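Local coordinates for protein NAD-dependent aldehyde dehydrogenase (Burkholderia multivorans, PDB 5UJU) that probably oxidises aldehydes to carboxylic acids with NAD as the electron acceptor, at residues H61-Q70 and L245-R255. Sequence-based numbering, arbitrary orientation.
Sequences HLGKTFELDQ and LPLAITVRIAR
F66 faces A248, and L68 faces R252, where the loop 61-70 runs along helix 245-255 in the same chain direction, the CA atoms of L68 and R252 approaching to 6.9 Å. A type II turn from H61 to K64, with G63 at positive phi, folds the loop back so that H61 and F66 both point at the helix. The F66 ring lies flat on A248: CB of A248 sits 3.9 Å from the ring centroid and 12° off its normal, a CH-pi contact over the face. Its CG is anti to the backbone N (chi1 -166°), which carries the ring down to the helix, where its CE1 comes within 3.9 Å of L245 CD1 while R252 CB borders the ring edge. L245 CD1 also covers one face of the H61 imidazole. At that ring's edge, in the conformer of R252 described, one of two, H61 CE1 lies 3.6 Å from R252 NH1; E136 OE2 is the common partner, accepting a hydrogen bond from H61 NE2 and forming a salt bridge with R252 NH1. Helix 245-260 follows strand 234-238 and precedes strand 268-270, which pair in parallel, so it forms the crossover of a beta-alpha-beta unit, consistent with the Rossmann-like NAD-binding domain of the aldehyde dehydrogenase family. Farther along, L68 CD2 packs 4.0 Å from R255 CD, and the bend at chi3 turns the guanidinium toward D69. R255 NH2 donates to D69 OD1 at 2.7 Å in a nearly straight hydrogen bond (170°), part of a salt bridge, in the guanidinium plane but from above the carboxylate. A water accepts from R255 NE and donates to D69 OD1, at 3.0 Å each. Over one guanidinium face of R255 lies Q70 CB, and Q70 NE2 donates to L270 O.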
ATOM      1  N   HIS A  61      32.129 -14.811  18.742  1.00 30.70           N
ATOM      2  CA  HIS A  61      31.989 -13.405  18.384  1.00 33.23           C
ATOM      3  C   HIS A  61      32.502 -12.471  19.470  1.00 35.32           C
ATOM      4  O   HIS A  61      32.723 -11.285  19.194  1.00 33.51           O
ATOM      5  CB  HIS A  61      30.525 -13.055  18.092  1.00 34.24           C
ATOM      6  CG  HIS A  61      29.894 -13.926  17.056  1.00 35.74           C
ATOM      7  ND1 HIS A  61      30.397 -14.054  15.779  1.00 36.43           N
ATOM      8  CD2 HIS A  61      28.802 -14.720  17.112  1.00 34.65           C
ATOM      9  CE1 HIS A  61      29.640 -14.890  15.091  1.00 35.51           C
ATOM     10  NE2 HIS A  61      28.660 -15.306  15.878  1.00 30.43           N
ATOM     11  N   LEU A  62      32.677 -12.966  20.694  1.00 31.31           N
ATOM     12  CA  LEU A  62      33.007 -12.098  21.810  1.00 30.69           C
ATOM     13  C   LEU A  62      34.470 -11.682  21.735  1.00 37.04           C
ATOM     14  O   LEU A  62      35.343 -12.487  21.398  1.00 39.01           O
ATOM     15  CB  LEU A  62      32.738 -12.824  23.129  1.00 34.83           C
ATOM     16  CG  LEU A  62      31.329 -13.414  23.264  1.00 33.71           C
ATOM     17  CD1 LEU A  62      31.105 -13.959  24.661  1.00 34.65           C
ATOM     18  CD2 LEU A  62      30.248 -12.400  22.904  1.00 32.94           C
ATOM     19  N   GLY A  63      34.737 -10.417  22.054  1.00 32.65           N
ATOM     20  CA  GLY A  63      36.111  -9.935  22.046  1.00 37.81           C
ATOM     21  C   GLY A  63      36.776  -9.834  20.689  1.00 33.52           C
ATOM     22  O   GLY A  63      38.005  -9.885  20.612  1.00 36.75           O
ATOM     23  N   LYS A  64      36.010  -9.706  19.609  1.00 34.95           N
ATOM     24  CA  LYS A  64      36.631  -9.584  18.297  1.00 31.50           C
ATOM     25  C   LYS A  64      35.729  -8.766  17.384  1.00 29.98           C
ATOM     26  O   LYS A  64      34.551  -8.535  17.671  1.00 28.39           O
ATOM     27  CB  LYS A  64      36.955 -10.957  17.703  1.00 48.31           C
ATOM     28  CG  LYS A  64      35.818 -11.649  16.997  1.00 52.97           C
ATOM     29  CD  LYS A  64      36.322 -12.959  16.394  1.00 55.69           C
ATOM     30  CE  LYS A  64      35.983 -13.073  14.924  1.00 56.92           C
ATOM     31  NZ  LYS A  64      36.491 -14.358  14.361  1.00 66.39           N
ATOM     32  N   THR A  65      36.295  -8.346  16.256  1.00 31.86           N
ATOM     33  CA  THR A  65      35.536  -7.613  15.258  1.00 30.23           C
ATOM     34  C   THR A  65      34.814  -8.597  14.349  1.00 33.81           C
ATOM     35  O   THR A  65      35.422  -9.536  13.823  1.00 33.82           O
ATOM     36  CB  THR A  65      36.454  -6.702  14.447  1.00 35.24           C
ATOM     37  OG1 THR A  65      37.098  -5.790  15.333  1.00 34.11           O
ATOM     38  CG2 THR A  65      35.661  -5.893  13.416  1.00 35.51           C
ATOM     39  N   PHE A  66      33.515  -8.373  14.177  1.00 28.05           N
ATOM     40  CA  PHE A  66      32.673  -9.199  13.326  1.00 28.01           C
ATOM     41  C   PHE A  66      33.069  -8.999  11.860  1.00 33.72           C
ATOM     42  O   PHE A  66      33.187  -7.868  11.386  1.00 40.49           O
ATOM     43  CB  PHE A  66      31.200  -8.816  13.569  1.00 31.53           C
ATOM     44  CG  PHE A  66      30.203  -9.796  13.013  1.00 26.69           C
ATOM     45  CD1 PHE A  66      29.668 -10.785  13.824  1.00 27.62           C
ATOM     46  CD2 PHE A  66      29.800  -9.727  11.686  1.00 29.40           C
ATOM     47  CE1 PHE A  66      28.757 -11.708  13.315  1.00 30.29           C
ATOM     48  CE2 PHE A  66      28.886 -10.647  11.174  1.00 28.38           C
ATOM     49  CZ  PHE A  66      28.367 -11.633  11.993  1.00 28.71           C
ATOM     50  N   GLU A  67      33.338 -10.097  11.163  1.00 33.69           N
ATOM     51  CA  GLU A  67      33.866 -10.060   9.805  1.00 38.60           C
ATOM     52  C   GLU A  67      32.732  -9.961   8.785  1.00 38.18           C
ATOM     53  O   GLU A  67      31.825 -10.803   8.768  1.00 34.65           O
ATOM     54  CB  GLU A  67      34.717 -11.304   9.540  1.00 42.46           C
ATOM     55  CG  GLU A  67      35.736 -11.601  10.636  1.00 59.82           C
ATOM     56  CD  GLU A  67      36.060 -13.090  10.759  1.00 70.61           C
ATOM     57  OE1 GLU A  67      36.824 -13.603   9.918  1.00 71.87           O
ATOM     58  OE2 GLU A  67      35.539 -13.754  11.688  1.00 71.68           O
ATOM     59  N   LEU A  68      32.762  -8.906   7.976  1.00 35.56           N
ATOM     60  CA  LEU A  68      31.973  -8.773   6.755  1.00 38.23           C
ATOM     61  C   LEU A  68      32.860  -8.201   5.658  1.00 42.99           C
ATOM     62  O   LEU A  68      33.747  -7.394   5.941  1.00 54.94           O
ATOM     63  CB  LEU A  68      30.748  -7.869   6.916  1.00 35.87           C
ATOM     64  CG  LEU A  68      29.658  -8.233   7.910  1.00 40.29           C
ATOM     65  CD1 LEU A  68      28.803  -7.003   8.150  1.00 37.63           C
ATOM     66  CD2 LEU A  68      28.824  -9.358   7.333  1.00 42.95           C
ATOM     67  N   ASP A  69      32.635  -8.625   4.413  1.00 37.95           N
ATOM     68  CA  ASP A  69      33.387  -8.089   3.284  1.00 36.04           C
ATOM     69  C   ASP A  69      32.617  -7.004   2.522  1.00 32.28           C
ATOM     70  O   ASP A  69      32.729  -6.898   1.297  1.00 32.87           O
ATOM     71  CB  ASP A  69      33.826  -9.202   2.336  1.00 44.97           C
ATOM     72  CG  ASP A  69      32.661  -9.953   1.723  1.00 52.85           C
ATOM     73  OD1 ASP A  69      31.499  -9.717   2.121  1.00 52.99           O
ATOM     74  OD2 ASP A  69      32.914 -10.755   0.798  1.00 58.28           O
ATOM     75  N   GLN A  70      31.832  -6.196   3.223  1.00 31.15           N
ATOM     76  CA  GLN A  70      31.144  -5.039   2.668  1.00 32.58           C
ATOM     77  C   GLN A  70      32.055  -3.818   2.752  1.00 30.98           C
ATOM     78  O   GLN A  70      33.050  -3.832   3.481  1.00 29.45           O
ATOM     79  CB  GLN A  70      29.831  -4.780   3.435  1.00 27.53           C
ATOM     80  CG  GLN A  70      30.034  -4.339   4.859  1.00 25.45           C
ATOM     81  CD  GLN A  70      28.724  -4.136   5.634  1.00 34.06           C
ATOM     82  OE1 GLN A  70      27.751  -4.867   5.444  1.00 31.38           O
ATOM     83  NE2 GLN A  70      28.723  -3.159   6.539  1.00 28.97           N
ATOM     84  N   LEU A 245      24.115  -7.950  17.160  1.00 23.34           N
ATOM     85  CA  LEU A 245      24.613  -9.285  16.837  1.00 24.65           C
ATOM     86  C   LEU A 245      23.583 -10.189  16.177  1.00 29.04           C
ATOM     87  O   LEU A 245      23.937 -10.856  15.189  1.00 26.03           O
ATOM     88  CB  LEU A 245      25.187  -9.953  18.097  1.00 22.87           C
ATOM     89  CG  LEU A 245      25.929 -11.269  17.804  1.00 28.22           C
ATOM     90  CD1 LEU A 245      27.063 -11.025  16.785  1.00 28.70           C
ATOM     91  CD2 LEU A 245      26.483 -11.949  19.060  1.00 28.12           C
ATOM     92  N   PRO A 246      22.327 -10.282  16.653  1.00 26.16           N
ATOM     93  CA  PRO A 246      21.367 -11.162  15.960  1.00 21.85           C
ATOM     94  C   PRO A 246      21.166 -10.803  14.500  1.00 26.94           C
ATOM     95  O   PRO A 246      21.007 -11.708  13.672  1.00 28.99           O
ATOM     96  CB  PRO A 246      20.065 -10.996  16.782  1.00 22.67           C
ATOM     97  CG  PRO A 246      20.526 -10.583  18.127  1.00 23.23           C
ATOM     98  CD  PRO A 246      21.742  -9.723  17.893  1.00 25.86           C
ATOM     99  N   LEU A 247      21.144  -9.509  14.157  1.00 23.52           N
ATOM    100  CA  LEU A 247      20.992  -9.136  12.760  1.00 23.15           C
ATOM    101  C   LEU A 247      22.314  -9.184  12.000  1.00 21.96           C
ATOM    102  O   LEU A 247      22.302  -9.382  10.786  1.00 26.36           O
ATOM    103  CB  LEU A 247      20.370  -7.750  12.647  1.00 18.52           C
ATOM    104  CG  LEU A 247      18.885  -7.802  13.044  1.00 34.64           C
ATOM    105  CD1 LEU A 247      18.356  -6.398  13.270  1.00 29.10           C
ATOM    106  CD2 LEU A 247      18.055  -8.546  11.978  1.00 25.50           C
ATOM    107  N   ALA A 248      23.449  -9.018  12.684  1.00 21.60           N
ATOM    108  CA  ALA A 248      24.742  -9.191  12.015  1.00 26.08           C
ATOM    109  C   ALA A 248      24.926 -10.631  11.554  1.00 26.87           C
ATOM    110  O   ALA A 248      25.351 -10.881  10.418  1.00 27.20           O
ATOM    111  CB  ALA A 248      25.882  -8.787  12.947  1.00 23.81           C
ATOM    112  N   ILE A 249      24.599 -11.592  12.427  1.00 28.44           N
ATOM    113  CA  ILE A 249      24.601 -13.001  12.040  1.00 30.78           C
ATOM    114  C   ILE A 249      23.667 -13.220  10.857  1.00 27.37           C
ATOM    115  O   ILE A 249      24.012 -13.923   9.898  1.00 25.95           O
ATOM    116  CB  ILE A 249      24.199 -13.887  13.237  1.00 30.17           C
ATOM    117  CG1 ILE A 249      25.230 -13.809  14.358  1.00 24.70           C
ATOM    118  CG2 ILE A 249      23.982 -15.331  12.804  1.00 23.65           C
ATOM    119  CD1 ILE A 249      24.717 -14.423  15.660  1.00 26.78           C
ATOM    120  N   THR A 250      22.470 -12.614  10.910  1.00 26.62           N
ATOM    121  CA  THR A 250      21.494 -12.750   9.830  1.00 25.09           C
ATOM    122  C   THR A 250      22.046 -12.215   8.507  1.00 27.51           C
ATOM    123  O   THR A 250      21.938 -12.864   7.456  1.00 25.97           O
ATOM    124  CB  THR A 250      20.200 -12.013  10.202  1.00 23.53           C
ATOM    125  OG1 THR A 250      19.646 -12.556  11.418  1.00 23.85           O
ATOM    126  CG2 THR A 250      19.185 -12.184   9.095  1.00 18.84           C
ATOM    127  N   VAL A 251      22.612 -11.012   8.534  1.00 25.78           N
ATOM    128  CA  VAL A 251      23.180 -10.436   7.321  1.00 24.52           C
ATOM    129  C   VAL A 251      24.304 -11.318   6.778  1.00 26.29           C
ATOM    130  O   VAL A 251      24.387 -11.556   5.570  1.00 27.13           O
ATOM    131  CB  VAL A 251      23.661  -9.000   7.583  1.00 25.30           C
ATOM    132  CG1 VAL A 251      24.494  -8.517   6.393  1.00 22.12           C
ATOM    133  CG2 VAL A 251      22.455  -8.072   7.820  1.00 19.91           C
ATOM    134  N   ARG A 252      25.174 -11.821   7.660  1.00 22.75           N
ATOM    135  CA  ARG A 252      26.261 -12.703   7.226  0.59 30.37           C
ATOM    136  C   ARG A 252      25.721 -13.900   6.449  1.00 30.23           C
ATOM    137  O   ARG A 252      26.230 -14.248   5.375  1.00 28.98           O
ATOM    138  CB  ARG A 252      27.067 -13.170   8.446  0.59 32.14           C
ATOM    139  CG  ARG A 252      28.255 -14.114   8.142  0.59 36.55           C
ATOM    140  CD  ARG A 252      28.672 -14.924   9.398  0.59 38.92           C
ATOM    141  NE  ARG A 252      27.751 -16.021   9.708  0.59 38.93           N
ATOM    142  CZ  ARG A 252      27.500 -16.481  10.935  0.59 34.36           C
ATOM    143  NH1 ARG A 252      28.097 -15.949  11.995  0.59 29.64           N
ATOM    144  NH2 ARG A 252      26.649 -17.484  11.105  0.59 29.48           N
ATOM    145  N   ILE A 253      24.689 -14.550   6.985  1.00 30.13           N
ATOM    146  CA  ILE A 253      24.135 -15.732   6.335  1.00 25.41           C
ATOM    147  C   ILE A 253      23.453 -15.357   5.024  1.00 27.49           C
ATOM    148  O   ILE A 253      23.595 -16.059   4.013  1.00 30.51           O
ATOM    149  CB  ILE A 253      23.189 -16.469   7.302  1.00 26.32           C
ATOM    150  CG1 ILE A 253      23.995 -17.056   8.470  1.00 28.88           C
ATOM    151  CG2 ILE A 253      22.450 -17.571   6.581  1.00 26.57           C
ATOM    152  CD1 ILE A 253      23.131 -17.717   9.583  1.00 28.10           C
ATOM    153  N   ALA A 254      22.731 -14.226   5.003  1.00 25.30           N
ATOM    154  CA  ALA A 254      22.126 -13.752   3.760  1.00 22.83           C
ATOM    155  C   ALA A 254      23.178 -13.539   2.676  1.00 23.85           C
ATOM    156  O   ALA A 254      22.980 -13.938   1.523  1.00 24.52           O
ATOM    157  CB  ALA A 254      21.372 -12.442   3.992  1.00 18.90           C
ATOM    158  N   ARG A 255      24.297 -12.906   3.034  1.00 21.46           N
ATOM    159  CA  ARG A 255      25.357 -12.614   2.073  1.00 24.72           C
ATOM    160  C   ARG A 255      26.002 -13.889   1.551  1.00 27.20           C
ATOM    161  O   ARG A 255      26.377 -13.968   0.375  1.00 26.83           O
ATOM    162  CB  ARG A 255      26.400 -11.715   2.732  1.00 26.88           C
ATOM    163  CG  ARG A 255      25.876 -10.314   3.045  1.00 24.90           C
ATOM    164  CD  ARG A 255      26.898  -9.504   3.815  1.00 25.57           C
ATOM    165  NE  ARG A 255      28.127  -9.282   3.049  1.00 29.83           N
ATOM    166  CZ  ARG A 255      28.303  -8.257   2.221  1.00 29.99           C
ATOM    167  NH1 ARG A 255      27.328  -7.378   2.032  1.00 21.96           N
ATOM    168  NH2 ARG A 255      29.442  -8.117   1.568  1.00 25.59           N
TER
HETATM  169  O   HOH W   1      30.039 -11.230   4.203  1.00 29.09           O